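Local coordinates for Dps family protein (Staphylococcus aureus subsp. aureus, PDB 2D5K) that probably oxidises and stores iron in a hollow shell of twelve subunits, as other members of the Dps family do, and is linked to nucleoid compaction, at residues W31-P36 with E93-E98; E58-I63 with G68-T73. One frame throughout, in Å; residues are numbered along the deposited sequence.

Contact 1 of 2, residues W31-P36 with E93-E98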
loop_
_atom_site.group_PDB
_atom_site.type_symbol
_atom_site.label_atom_id
_atom_site.label_comp_id
_atom_site.label_asym_id
_atom_site.label_seq_id
_atom_site.Cartn_x
_atom_site.Cartn_y
_atom_site.Cartn_z
ATOM N N TRP B 31 -13.162 23.889 14.214
ATOM C CA TRP B 31 -13.180 23.773 15.669
ATOM C C TRP B 31 -14.498 24.148 16.329
ATOM O O TRP B 31 -14.948 23.478 17.259
ATOM C CB TRP B 31 -12.086 24.655 16.291
ATOM C CG TRP B 31 -10.688 24.311 15.866
ATOM C CD1 TRP B 31 -10.193 23.067 15.602
ATOM C CD2 TRP B 31 -9.597 25.224 15.686
ATOM N NE1 TRP B 31 -8.861 23.147 15.264
ATOM C CE2 TRP B 31 -8.470 24.459 15.310
ATOM C CE3 TRP B 31 -9.463 26.614 15.809
ATOM C CZ2 TRP B 31 -7.220 25.038 15.053
ATOM C CZ3 TRP B 31 -8.217 27.193 15.552
ATOM C CH2 TRP B 31 -7.114 26.401 15.177
ATOM N N TYR B 32 -15.105 25.226 15.848
ATOM C CA TYR B 32 -16.331 25.745 16.443
ATOM C C TYR B 32 -17.675 25.260 15.919
ATOM O O TYR B 32 -18.713 25.616 16.481
ATOM C CB TYR B 32 -16.288 27.275 16.387
ATOM C CG TYR B 32 -15.269 27.890 17.322
ATOM C CD1 TYR B 32 -15.481 27.903 18.700
ATOM C CD2 TYR B 32 -14.093 28.463 16.830
ATOM C CE1 TYR B 32 -14.554 28.477 19.569
ATOM C CE2 TYR B 32 -13.157 29.039 17.692
ATOM C CZ TYR B 32 -13.398 29.043 19.063
ATOM O OH TYR B 32 -12.494 29.627 19.922
ATOM N N VAL B 33 -17.676 24.461 14.856
ATOM C CA VAL B 33 -18.936 23.975 14.307
ATOM C C VAL B 33 -19.689 23.138 15.337
ATOM O O VAL B 33 -19.091 22.362 16.085
ATOM C CB VAL B 33 -18.711 23.142 13.018
ATOM C CG1 VAL B 33 -18.026 21.819 13.349
ATOM C CG2 VAL B 33 -20.044 22.906 12.311
ATOM N N LYS B 34 -21.005 23.314 15.388
ATOM C CA LYS B 34 -21.831 22.580 16.337
ATOM C C LYS B 34 -23.137 22.126 15.700
ATOM O O LYS B 34 -23.501 22.581 14.617
ATOM C CB LYS B 34 -22.123 23.453 17.558
ATOM C CG LYS B 34 -20.862 23.874 18.303
ATOM C CD LYS B 34 -21.169 24.663 19.554
ATOM C CE LYS B 34 -19.885 25.144 20.210
ATOM N NZ LYS B 34 -18.928 24.024 20.467
ATOM N N GLY B 35 -23.833 21.219 16.375
ATOM C CA GLY B 35 -25.091 20.728 15.845
ATOM C C GLY B 35 -25.024 19.304 15.333
ATOM O O GLY B 35 -23.953 18.697 15.306
ATOM N N PRO B 36 -26.165 18.746 14.902
ATOM C CA PRO B 36 -26.273 17.379 14.382
ATOM C C PRO B 36 -25.412 17.039 13.166
ATOM O O PRO B 36 -25.207 15.864 12.867
ATOM C CB PRO B 36 -27.772 17.232 14.105
ATOM C CG PRO B 36 -28.205 18.637 13.807
ATOM C CD PRO B 36 -27.474 19.424 14.864
ATOM N N GLU B 93 -24.912 26.362 9.855
ATOM C CA GLU B 93 -25.535 26.904 8.656
ATOM C C GLU B 93 -24.899 28.234 8.253
ATOM O O GLU B 93 -24.624 28.466 7.078
ATOM C CB GLU B 93 -27.041 27.085 8.884
ATOM C CG GLU B 93 -27.801 27.543 7.654
ATOM C CD GLU B 93 -28.399 28.922 7.823
ATOM O OE1 GLU B 93 -27.652 29.855 8.193
ATOM O OE2 GLU B 93 -29.615 29.076 7.579
ATOM N N GLN B 94 -24.656 29.103 9.228
ATOM C CA GLN B 94 -24.056 30.404 8.941
ATOM C C GLN B 94 -22.622 30.249 8.443
ATOM O O GLN B 94 -22.143 31.049 7.643
ATOM C CB GLN B 94 -24.097 31.294 10.186
ATOM C CG GLN B 94 -25.513 31.595 10.656
ATOM C CD GLN B 94 -25.551 32.376 11.955
ATOM O OE1 GLN B 94 -24.792 32.098 12.883
ATOM N NE2 GLN B 94 -26.453 33.350 12.032
ATOM N N MET B 95 -21.937 29.213 8.914
ATOM C CA MET B 95 -20.566 28.979 8.471
ATOM C C MET B 95 -20.575 28.592 6.998
ATOM O O MET B 95 -19.800 29.121 6.204
ATOM C CB MET B 95 -19.921 27.852 9.282
ATOM C CG MET B 95 -19.696 28.187 10.744
ATOM S SD MET B 95 -18.970 26.788 11.619
ATOM C CE MET B 95 -18.450 27.590 13.141
ATOM N N VAL B 96 -21.456 27.665 6.637
ATOM C CA VAL B 96 -21.538 27.215 5.253
ATOM C C VAL B 96 -22.008 28.362 4.362
ATOM O O VAL B 96 -21.534 28.513 3.240
ATOM C CB VAL B 96 -22.478 25.999 5.119
ATOM C CG1 VAL B 96 -22.592 25.578 3.661
ATOM C CG2 VAL B 96 -21.941 24.848 5.954
ATOM N N GLU B 97 -22.926 29.183 4.869
ATOM C CA GLU B 97 -23.406 30.322 4.096
ATOM C C GLU B 97 -22.251 31.274 3.795
ATOM O O GLU B 97 -22.105 31.739 2.665
ATOM C CB GLU B 97 -24.501 31.082 4.857
ATOM C CG GLU B 97 -25.785 30.303 5.058
ATOM C CD GLU B 97 -26.861 31.120 5.759
ATOM O OE1 GLU B 97 -26.545 31.763 6.782
ATOM O OE2 GLU B 97 -28.020 31.109 5.292
ATOM N N GLU B 98 -21.427 31.567 4.798
ATOM C CA GLU B 98 -20.313 32.478 4.580
ATOM C C GLU B 98 -19.274 31.896 3.634
ATOM O O GLU B 98 -18.740 32.606 2.786
ATOM C CB GLU B 98 -19.635 32.868 5.896
ATOM C CG GLU B 98 -18.537 33.907 5.678
ATOM C CD GLU B 98 -18.180 34.675 6.928
ATOM O OE1 GLU B 98 -19.090 35.273 7.538
ATOM O OE2 GLU B 98 -16.988 34.691 7.294
#

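Contact 2 of 2, residues E58-I63 with G68-T73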
loop_
_atom_site.group_PDB
_atom_site.type_symbol
_atom_site.label_atom_id
_atom_site.label_comp_id
_atom_site.label_asym_id
_atom_site.label_seq_id
_atom_site.Cartn_x
_atom_site.Cartn_y
_atom_site.Cartn_z
ATOM N N GLU B 58 1.112 26.239 -4.296
ATOM C CA GLU B 58 1.164 26.192 -5.754
ATOM C C GLU B 58 1.287 27.582 -6.364
ATOM O O GLU B 58 2.171 27.836 -7.182
ATOM C CB GLU B 58 -0.087 25.515 -6.326
ATOM C CG GLU B 58 -0.131 25.546 -7.859
ATOM C CD GLU B 58 -1.470 25.118 -8.431
ATOM O OE1 GLU B 58 -2.508 25.626 -7.957
ATOM O OE2 GLU B 58 -1.482 24.287 -9.366
ATOM N N LEU B 59 0.394 28.483 -5.971
ATOM C CA LEU B 59 0.417 29.831 -6.515
ATOM C C LEU B 59 1.647 30.614 -6.073
ATOM O O LEU B 59 2.206 31.392 -6.848
ATOM C CB LEU B 59 -0.868 30.582 -6.135
ATOM C CG LEU B 59 -2.178 29.929 -6.600
ATOM C CD1 LEU B 59 -3.299 30.949 -6.526
ATOM C CD2 LEU B 59 -2.049 29.421 -8.030
ATOM N N ALA B 60 2.084 30.409 -4.835
ATOM C CA ALA B 60 3.265 31.109 -4.345
ATOM C C ALA B 60 4.509 30.692 -5.131
ATOM O O ALA B 60 5.342 31.530 -5.471
ATOM C CB ALA B 60 3.471 30.826 -2.862
ATOM N N GLU B 61 4.640 29.400 -5.421
ATOM C CA GLU B 61 5.808 28.929 -6.158
ATOM C C GLU B 61 5.739 29.272 -7.642
ATOM O O GLU B 61 6.748 29.215 -8.342
ATOM C CB GLU B 61 6.007 27.427 -5.957
ATOM C CG GLU B 61 6.144 27.052 -4.483
ATOM C CD GLU B 61 6.881 25.750 -4.260
ATOM O OE1 GLU B 61 6.749 24.830 -5.092
ATOM O OE2 GLU B 61 7.587 25.644 -3.234
ATOM N N ARG B 62 4.550 29.623 -8.126
ATOM C CA ARG B 62 4.420 30.022 -9.522
ATOM C C ARG B 62 4.941 31.451 -9.585
ATOM O O ARG B 62 5.652 31.826 -10.518
ATOM C CB ARG B 62 2.960 29.977 -9.986
ATOM C CG ARG B 62 2.737 30.612 -11.367
ATOM C CD ARG B 62 3.649 29.986 -12.431
ATOM N NE ARG B 62 3.565 30.691 -13.713
ATOM C CZ ARG B 62 4.401 30.497 -14.727
ATOM N NH1 ARG B 62 5.390 29.616 -14.616
ATOM N NH2 ARG B 62 4.260 31.193 -15.851
ATOM N N ILE B 63 4.580 32.248 -8.582
ATOM C CA ILE B 63 5.034 33.630 -8.509
ATOM C C ILE B 63 6.559 33.624 -8.523
ATOM O O ILE B 63 7.191 34.482 -9.145
ATOM C CB ILE B 63 4.532 34.326 -7.219
ATOM C CG1 ILE B 63 3.019 34.561 -7.307
ATOM C CG2 ILE B 63 5.248 35.650 -7.024
ATOM C CD1 ILE B 63 2.419 35.186 -6.063
ATOM N N GLY B 68 8.676 36.738 -9.290
ATOM C CA GLY B 68 8.018 37.648 -8.367
ATOM C C GLY B 68 8.224 37.283 -6.906
ATOM O O GLY B 68 8.926 36.318 -6.590
ATOM N N ASN B 69 7.602 38.059 -6.020
ATOM C CA ASN B 69 7.691 37.849 -4.574
ATOM C C ASN B 69 6.349 37.434 -3.970
ATOM O O ASN B 69 5.428 38.244 -3.877
ATOM C CB ASN B 69 8.151 39.138 -3.887
ATOM C CG ASN B 69 9.558 39.531 -4.269
ATOM O OD1 ASN B 69 9.878 40.715 -4.360
ATOM N ND2 ASN B 69 10.414 38.540 -4.482
ATOM N N PRO B 70 6.228 36.169 -3.533
ATOM C CA PRO B 70 4.968 35.703 -2.941
ATOM C C PRO B 70 4.768 36.385 -1.596
ATOM O O PRO B 70 5.726 36.520 -0.834
ATOM C CB PRO B 70 5.193 34.198 -2.758
ATOM C CG PRO B 70 6.359 33.877 -3.651
ATOM C CD PRO B 70 7.227 35.089 -3.560
ATOM N N VAL B 71 3.545 36.822 -1.299
ATOM C CA VAL B 71 3.285 37.465 -0.013
ATOM C C VAL B 71 3.655 36.463 1.075
ATOM O O VAL B 71 3.042 35.400 1.184
ATOM C CB VAL B 71 1.799 37.873 0.141
ATOM C CG1 VAL B 71 1.510 39.096 -0.706
ATOM C CG2 VAL B 71 0.892 36.728 -0.275
ATOM N N GLY B 72 4.662 36.805 1.876
ATOM C CA GLY B 72 5.117 35.897 2.914
ATOM C C GLY B 72 4.805 36.201 4.369
ATOM O O GLY B 72 5.491 35.692 5.250
ATOM N N THR B 73 3.794 37.022 4.635
ATOM C CA THR B 73 3.424 37.329 6.013
ATOM C C THR B 73 1.909 37.352 6.148
ATOM O O THR B 73 1.196 37.597 5.175
ATOM C CB THR B 73 3.969 38.699 6.480
ATOM O OG1 THR B 73 3.263 39.754 5.811
ATOM C CG2 THR B 73 5.461 38.805 6.187
#

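Contact 1 of 2, residues W31-P36 with E93-E98
Met95 reaches out from helix 92-120 and lays its thioether end against Tyr32 and Val33, where helix 5-32 gives way to loop. Its CG stands beside the backbone N (chi1 -67°), and the chain beyond is extended. The sulfur and the methyl are thus carried across the gap, which measures 7.9 Å from Val33 CA to Met95 CA. The two apolar side chains of Val33 and Met95 cross at about a right angle. Met95 SD lies 3.9 Å from Val33 CB, and the CG2 branch of Val33 flanks the same sulfur at 4.1 Å from Met95 SD. The methyl goes further and packs on the peptide link between Tyr32 and Val33. Met95 CE is 3.7 Å from Tyr32 C and 3.7 Å from Val33 N. It also meets Tyr32 at the base of its side chain, with Met95 CE 3.9 Å from Tyr32 CB. The tyrosine ring leads away from Met95, and its hydroxyl is hydrogen-bonded to the backbone oxygen of Pro70 of a neighbouring subunit. The two segments meet through apolar side-chain atoms and the methyl on a peptide, burying 111 Å². Phe45 of helix 38-65 touches both Val33 and Met95, and Phe38 and Leu41 also pack on Val33. Val33 is the first residue after helix 5-32 to leave helical angles, and Met95 packs where that helix ends. A side chain of helix 92-120 thus meets the C-terminal end of helix 5-32 and the start of the following loop, near one end of the four-helix bundle of a ferritin-like fold.

Contact 2 of 2, residues E58-I63 with G68-T73
Ile63 and Gly68 share the one backbone hydrogen bond between helix segment 58-63 and loop segment 68-73. Gly68 N donates to Ile63 O over 2.7 Å, with an N-H...O angle of 151°. The donor sits 27° from the plane of the carbonyl. The bond runs from residue i+5 back to residue i and folds the chain back at the C-terminal end of helix 38-65.

Van der Waals packing does the rest. The CG2 branch of Ile63, anti to its own backbone N, presses on the returning backbone. Ile63 CG2 lies 3.4 Å from Gly68 C and 3.5 Å from Asn69 N. Gly68 has no side chain to obstruct this close approach. The same methyl meets the proline ring, with Ile63 CG2 4.0 Å from Pro70 CG. One turn earlier, Ala60 CB touches Pro70 CB at 3.8 Å. Ring atom Pro70 CG also comes within 3.1 Å of Ala60 O, a tight contact. The ring thus spans the helix surface from Ala60 to Ile63.

Beyond the pair, Asn13 of helix 5-32 holds the loop through Asn69 O and Val71 N, and Leu12 packs on Ile63. Thr73 is the N-cap of helix 74-80. The loop therefore lies along the end of helix 38-65, against helix 5-32, and leads directly into the short helix.

Contacts 1 and 2 lie on opposite sides of the centre of the chain. Their centres are 31 Å apart, and their nearest atoms are about 17 Å apart. Contact 2 is nested in the stretch of chain that contact 1 closes. Within one subunit they do not touch, but the dimer brings them together. Trp31 of contact 1 packs on Ala60, and Tyr32 on Asn69, both of the second subunit. At the same interface Glu61 is hydrogen-bonded to His42 of the second subunit and packs on its His30. Dps proteins usually carry their ferroxidase centre at such an interface. Segment 58-63 probably supplies Glu61 to that site, while segment 31-36 follows His30 in the chain.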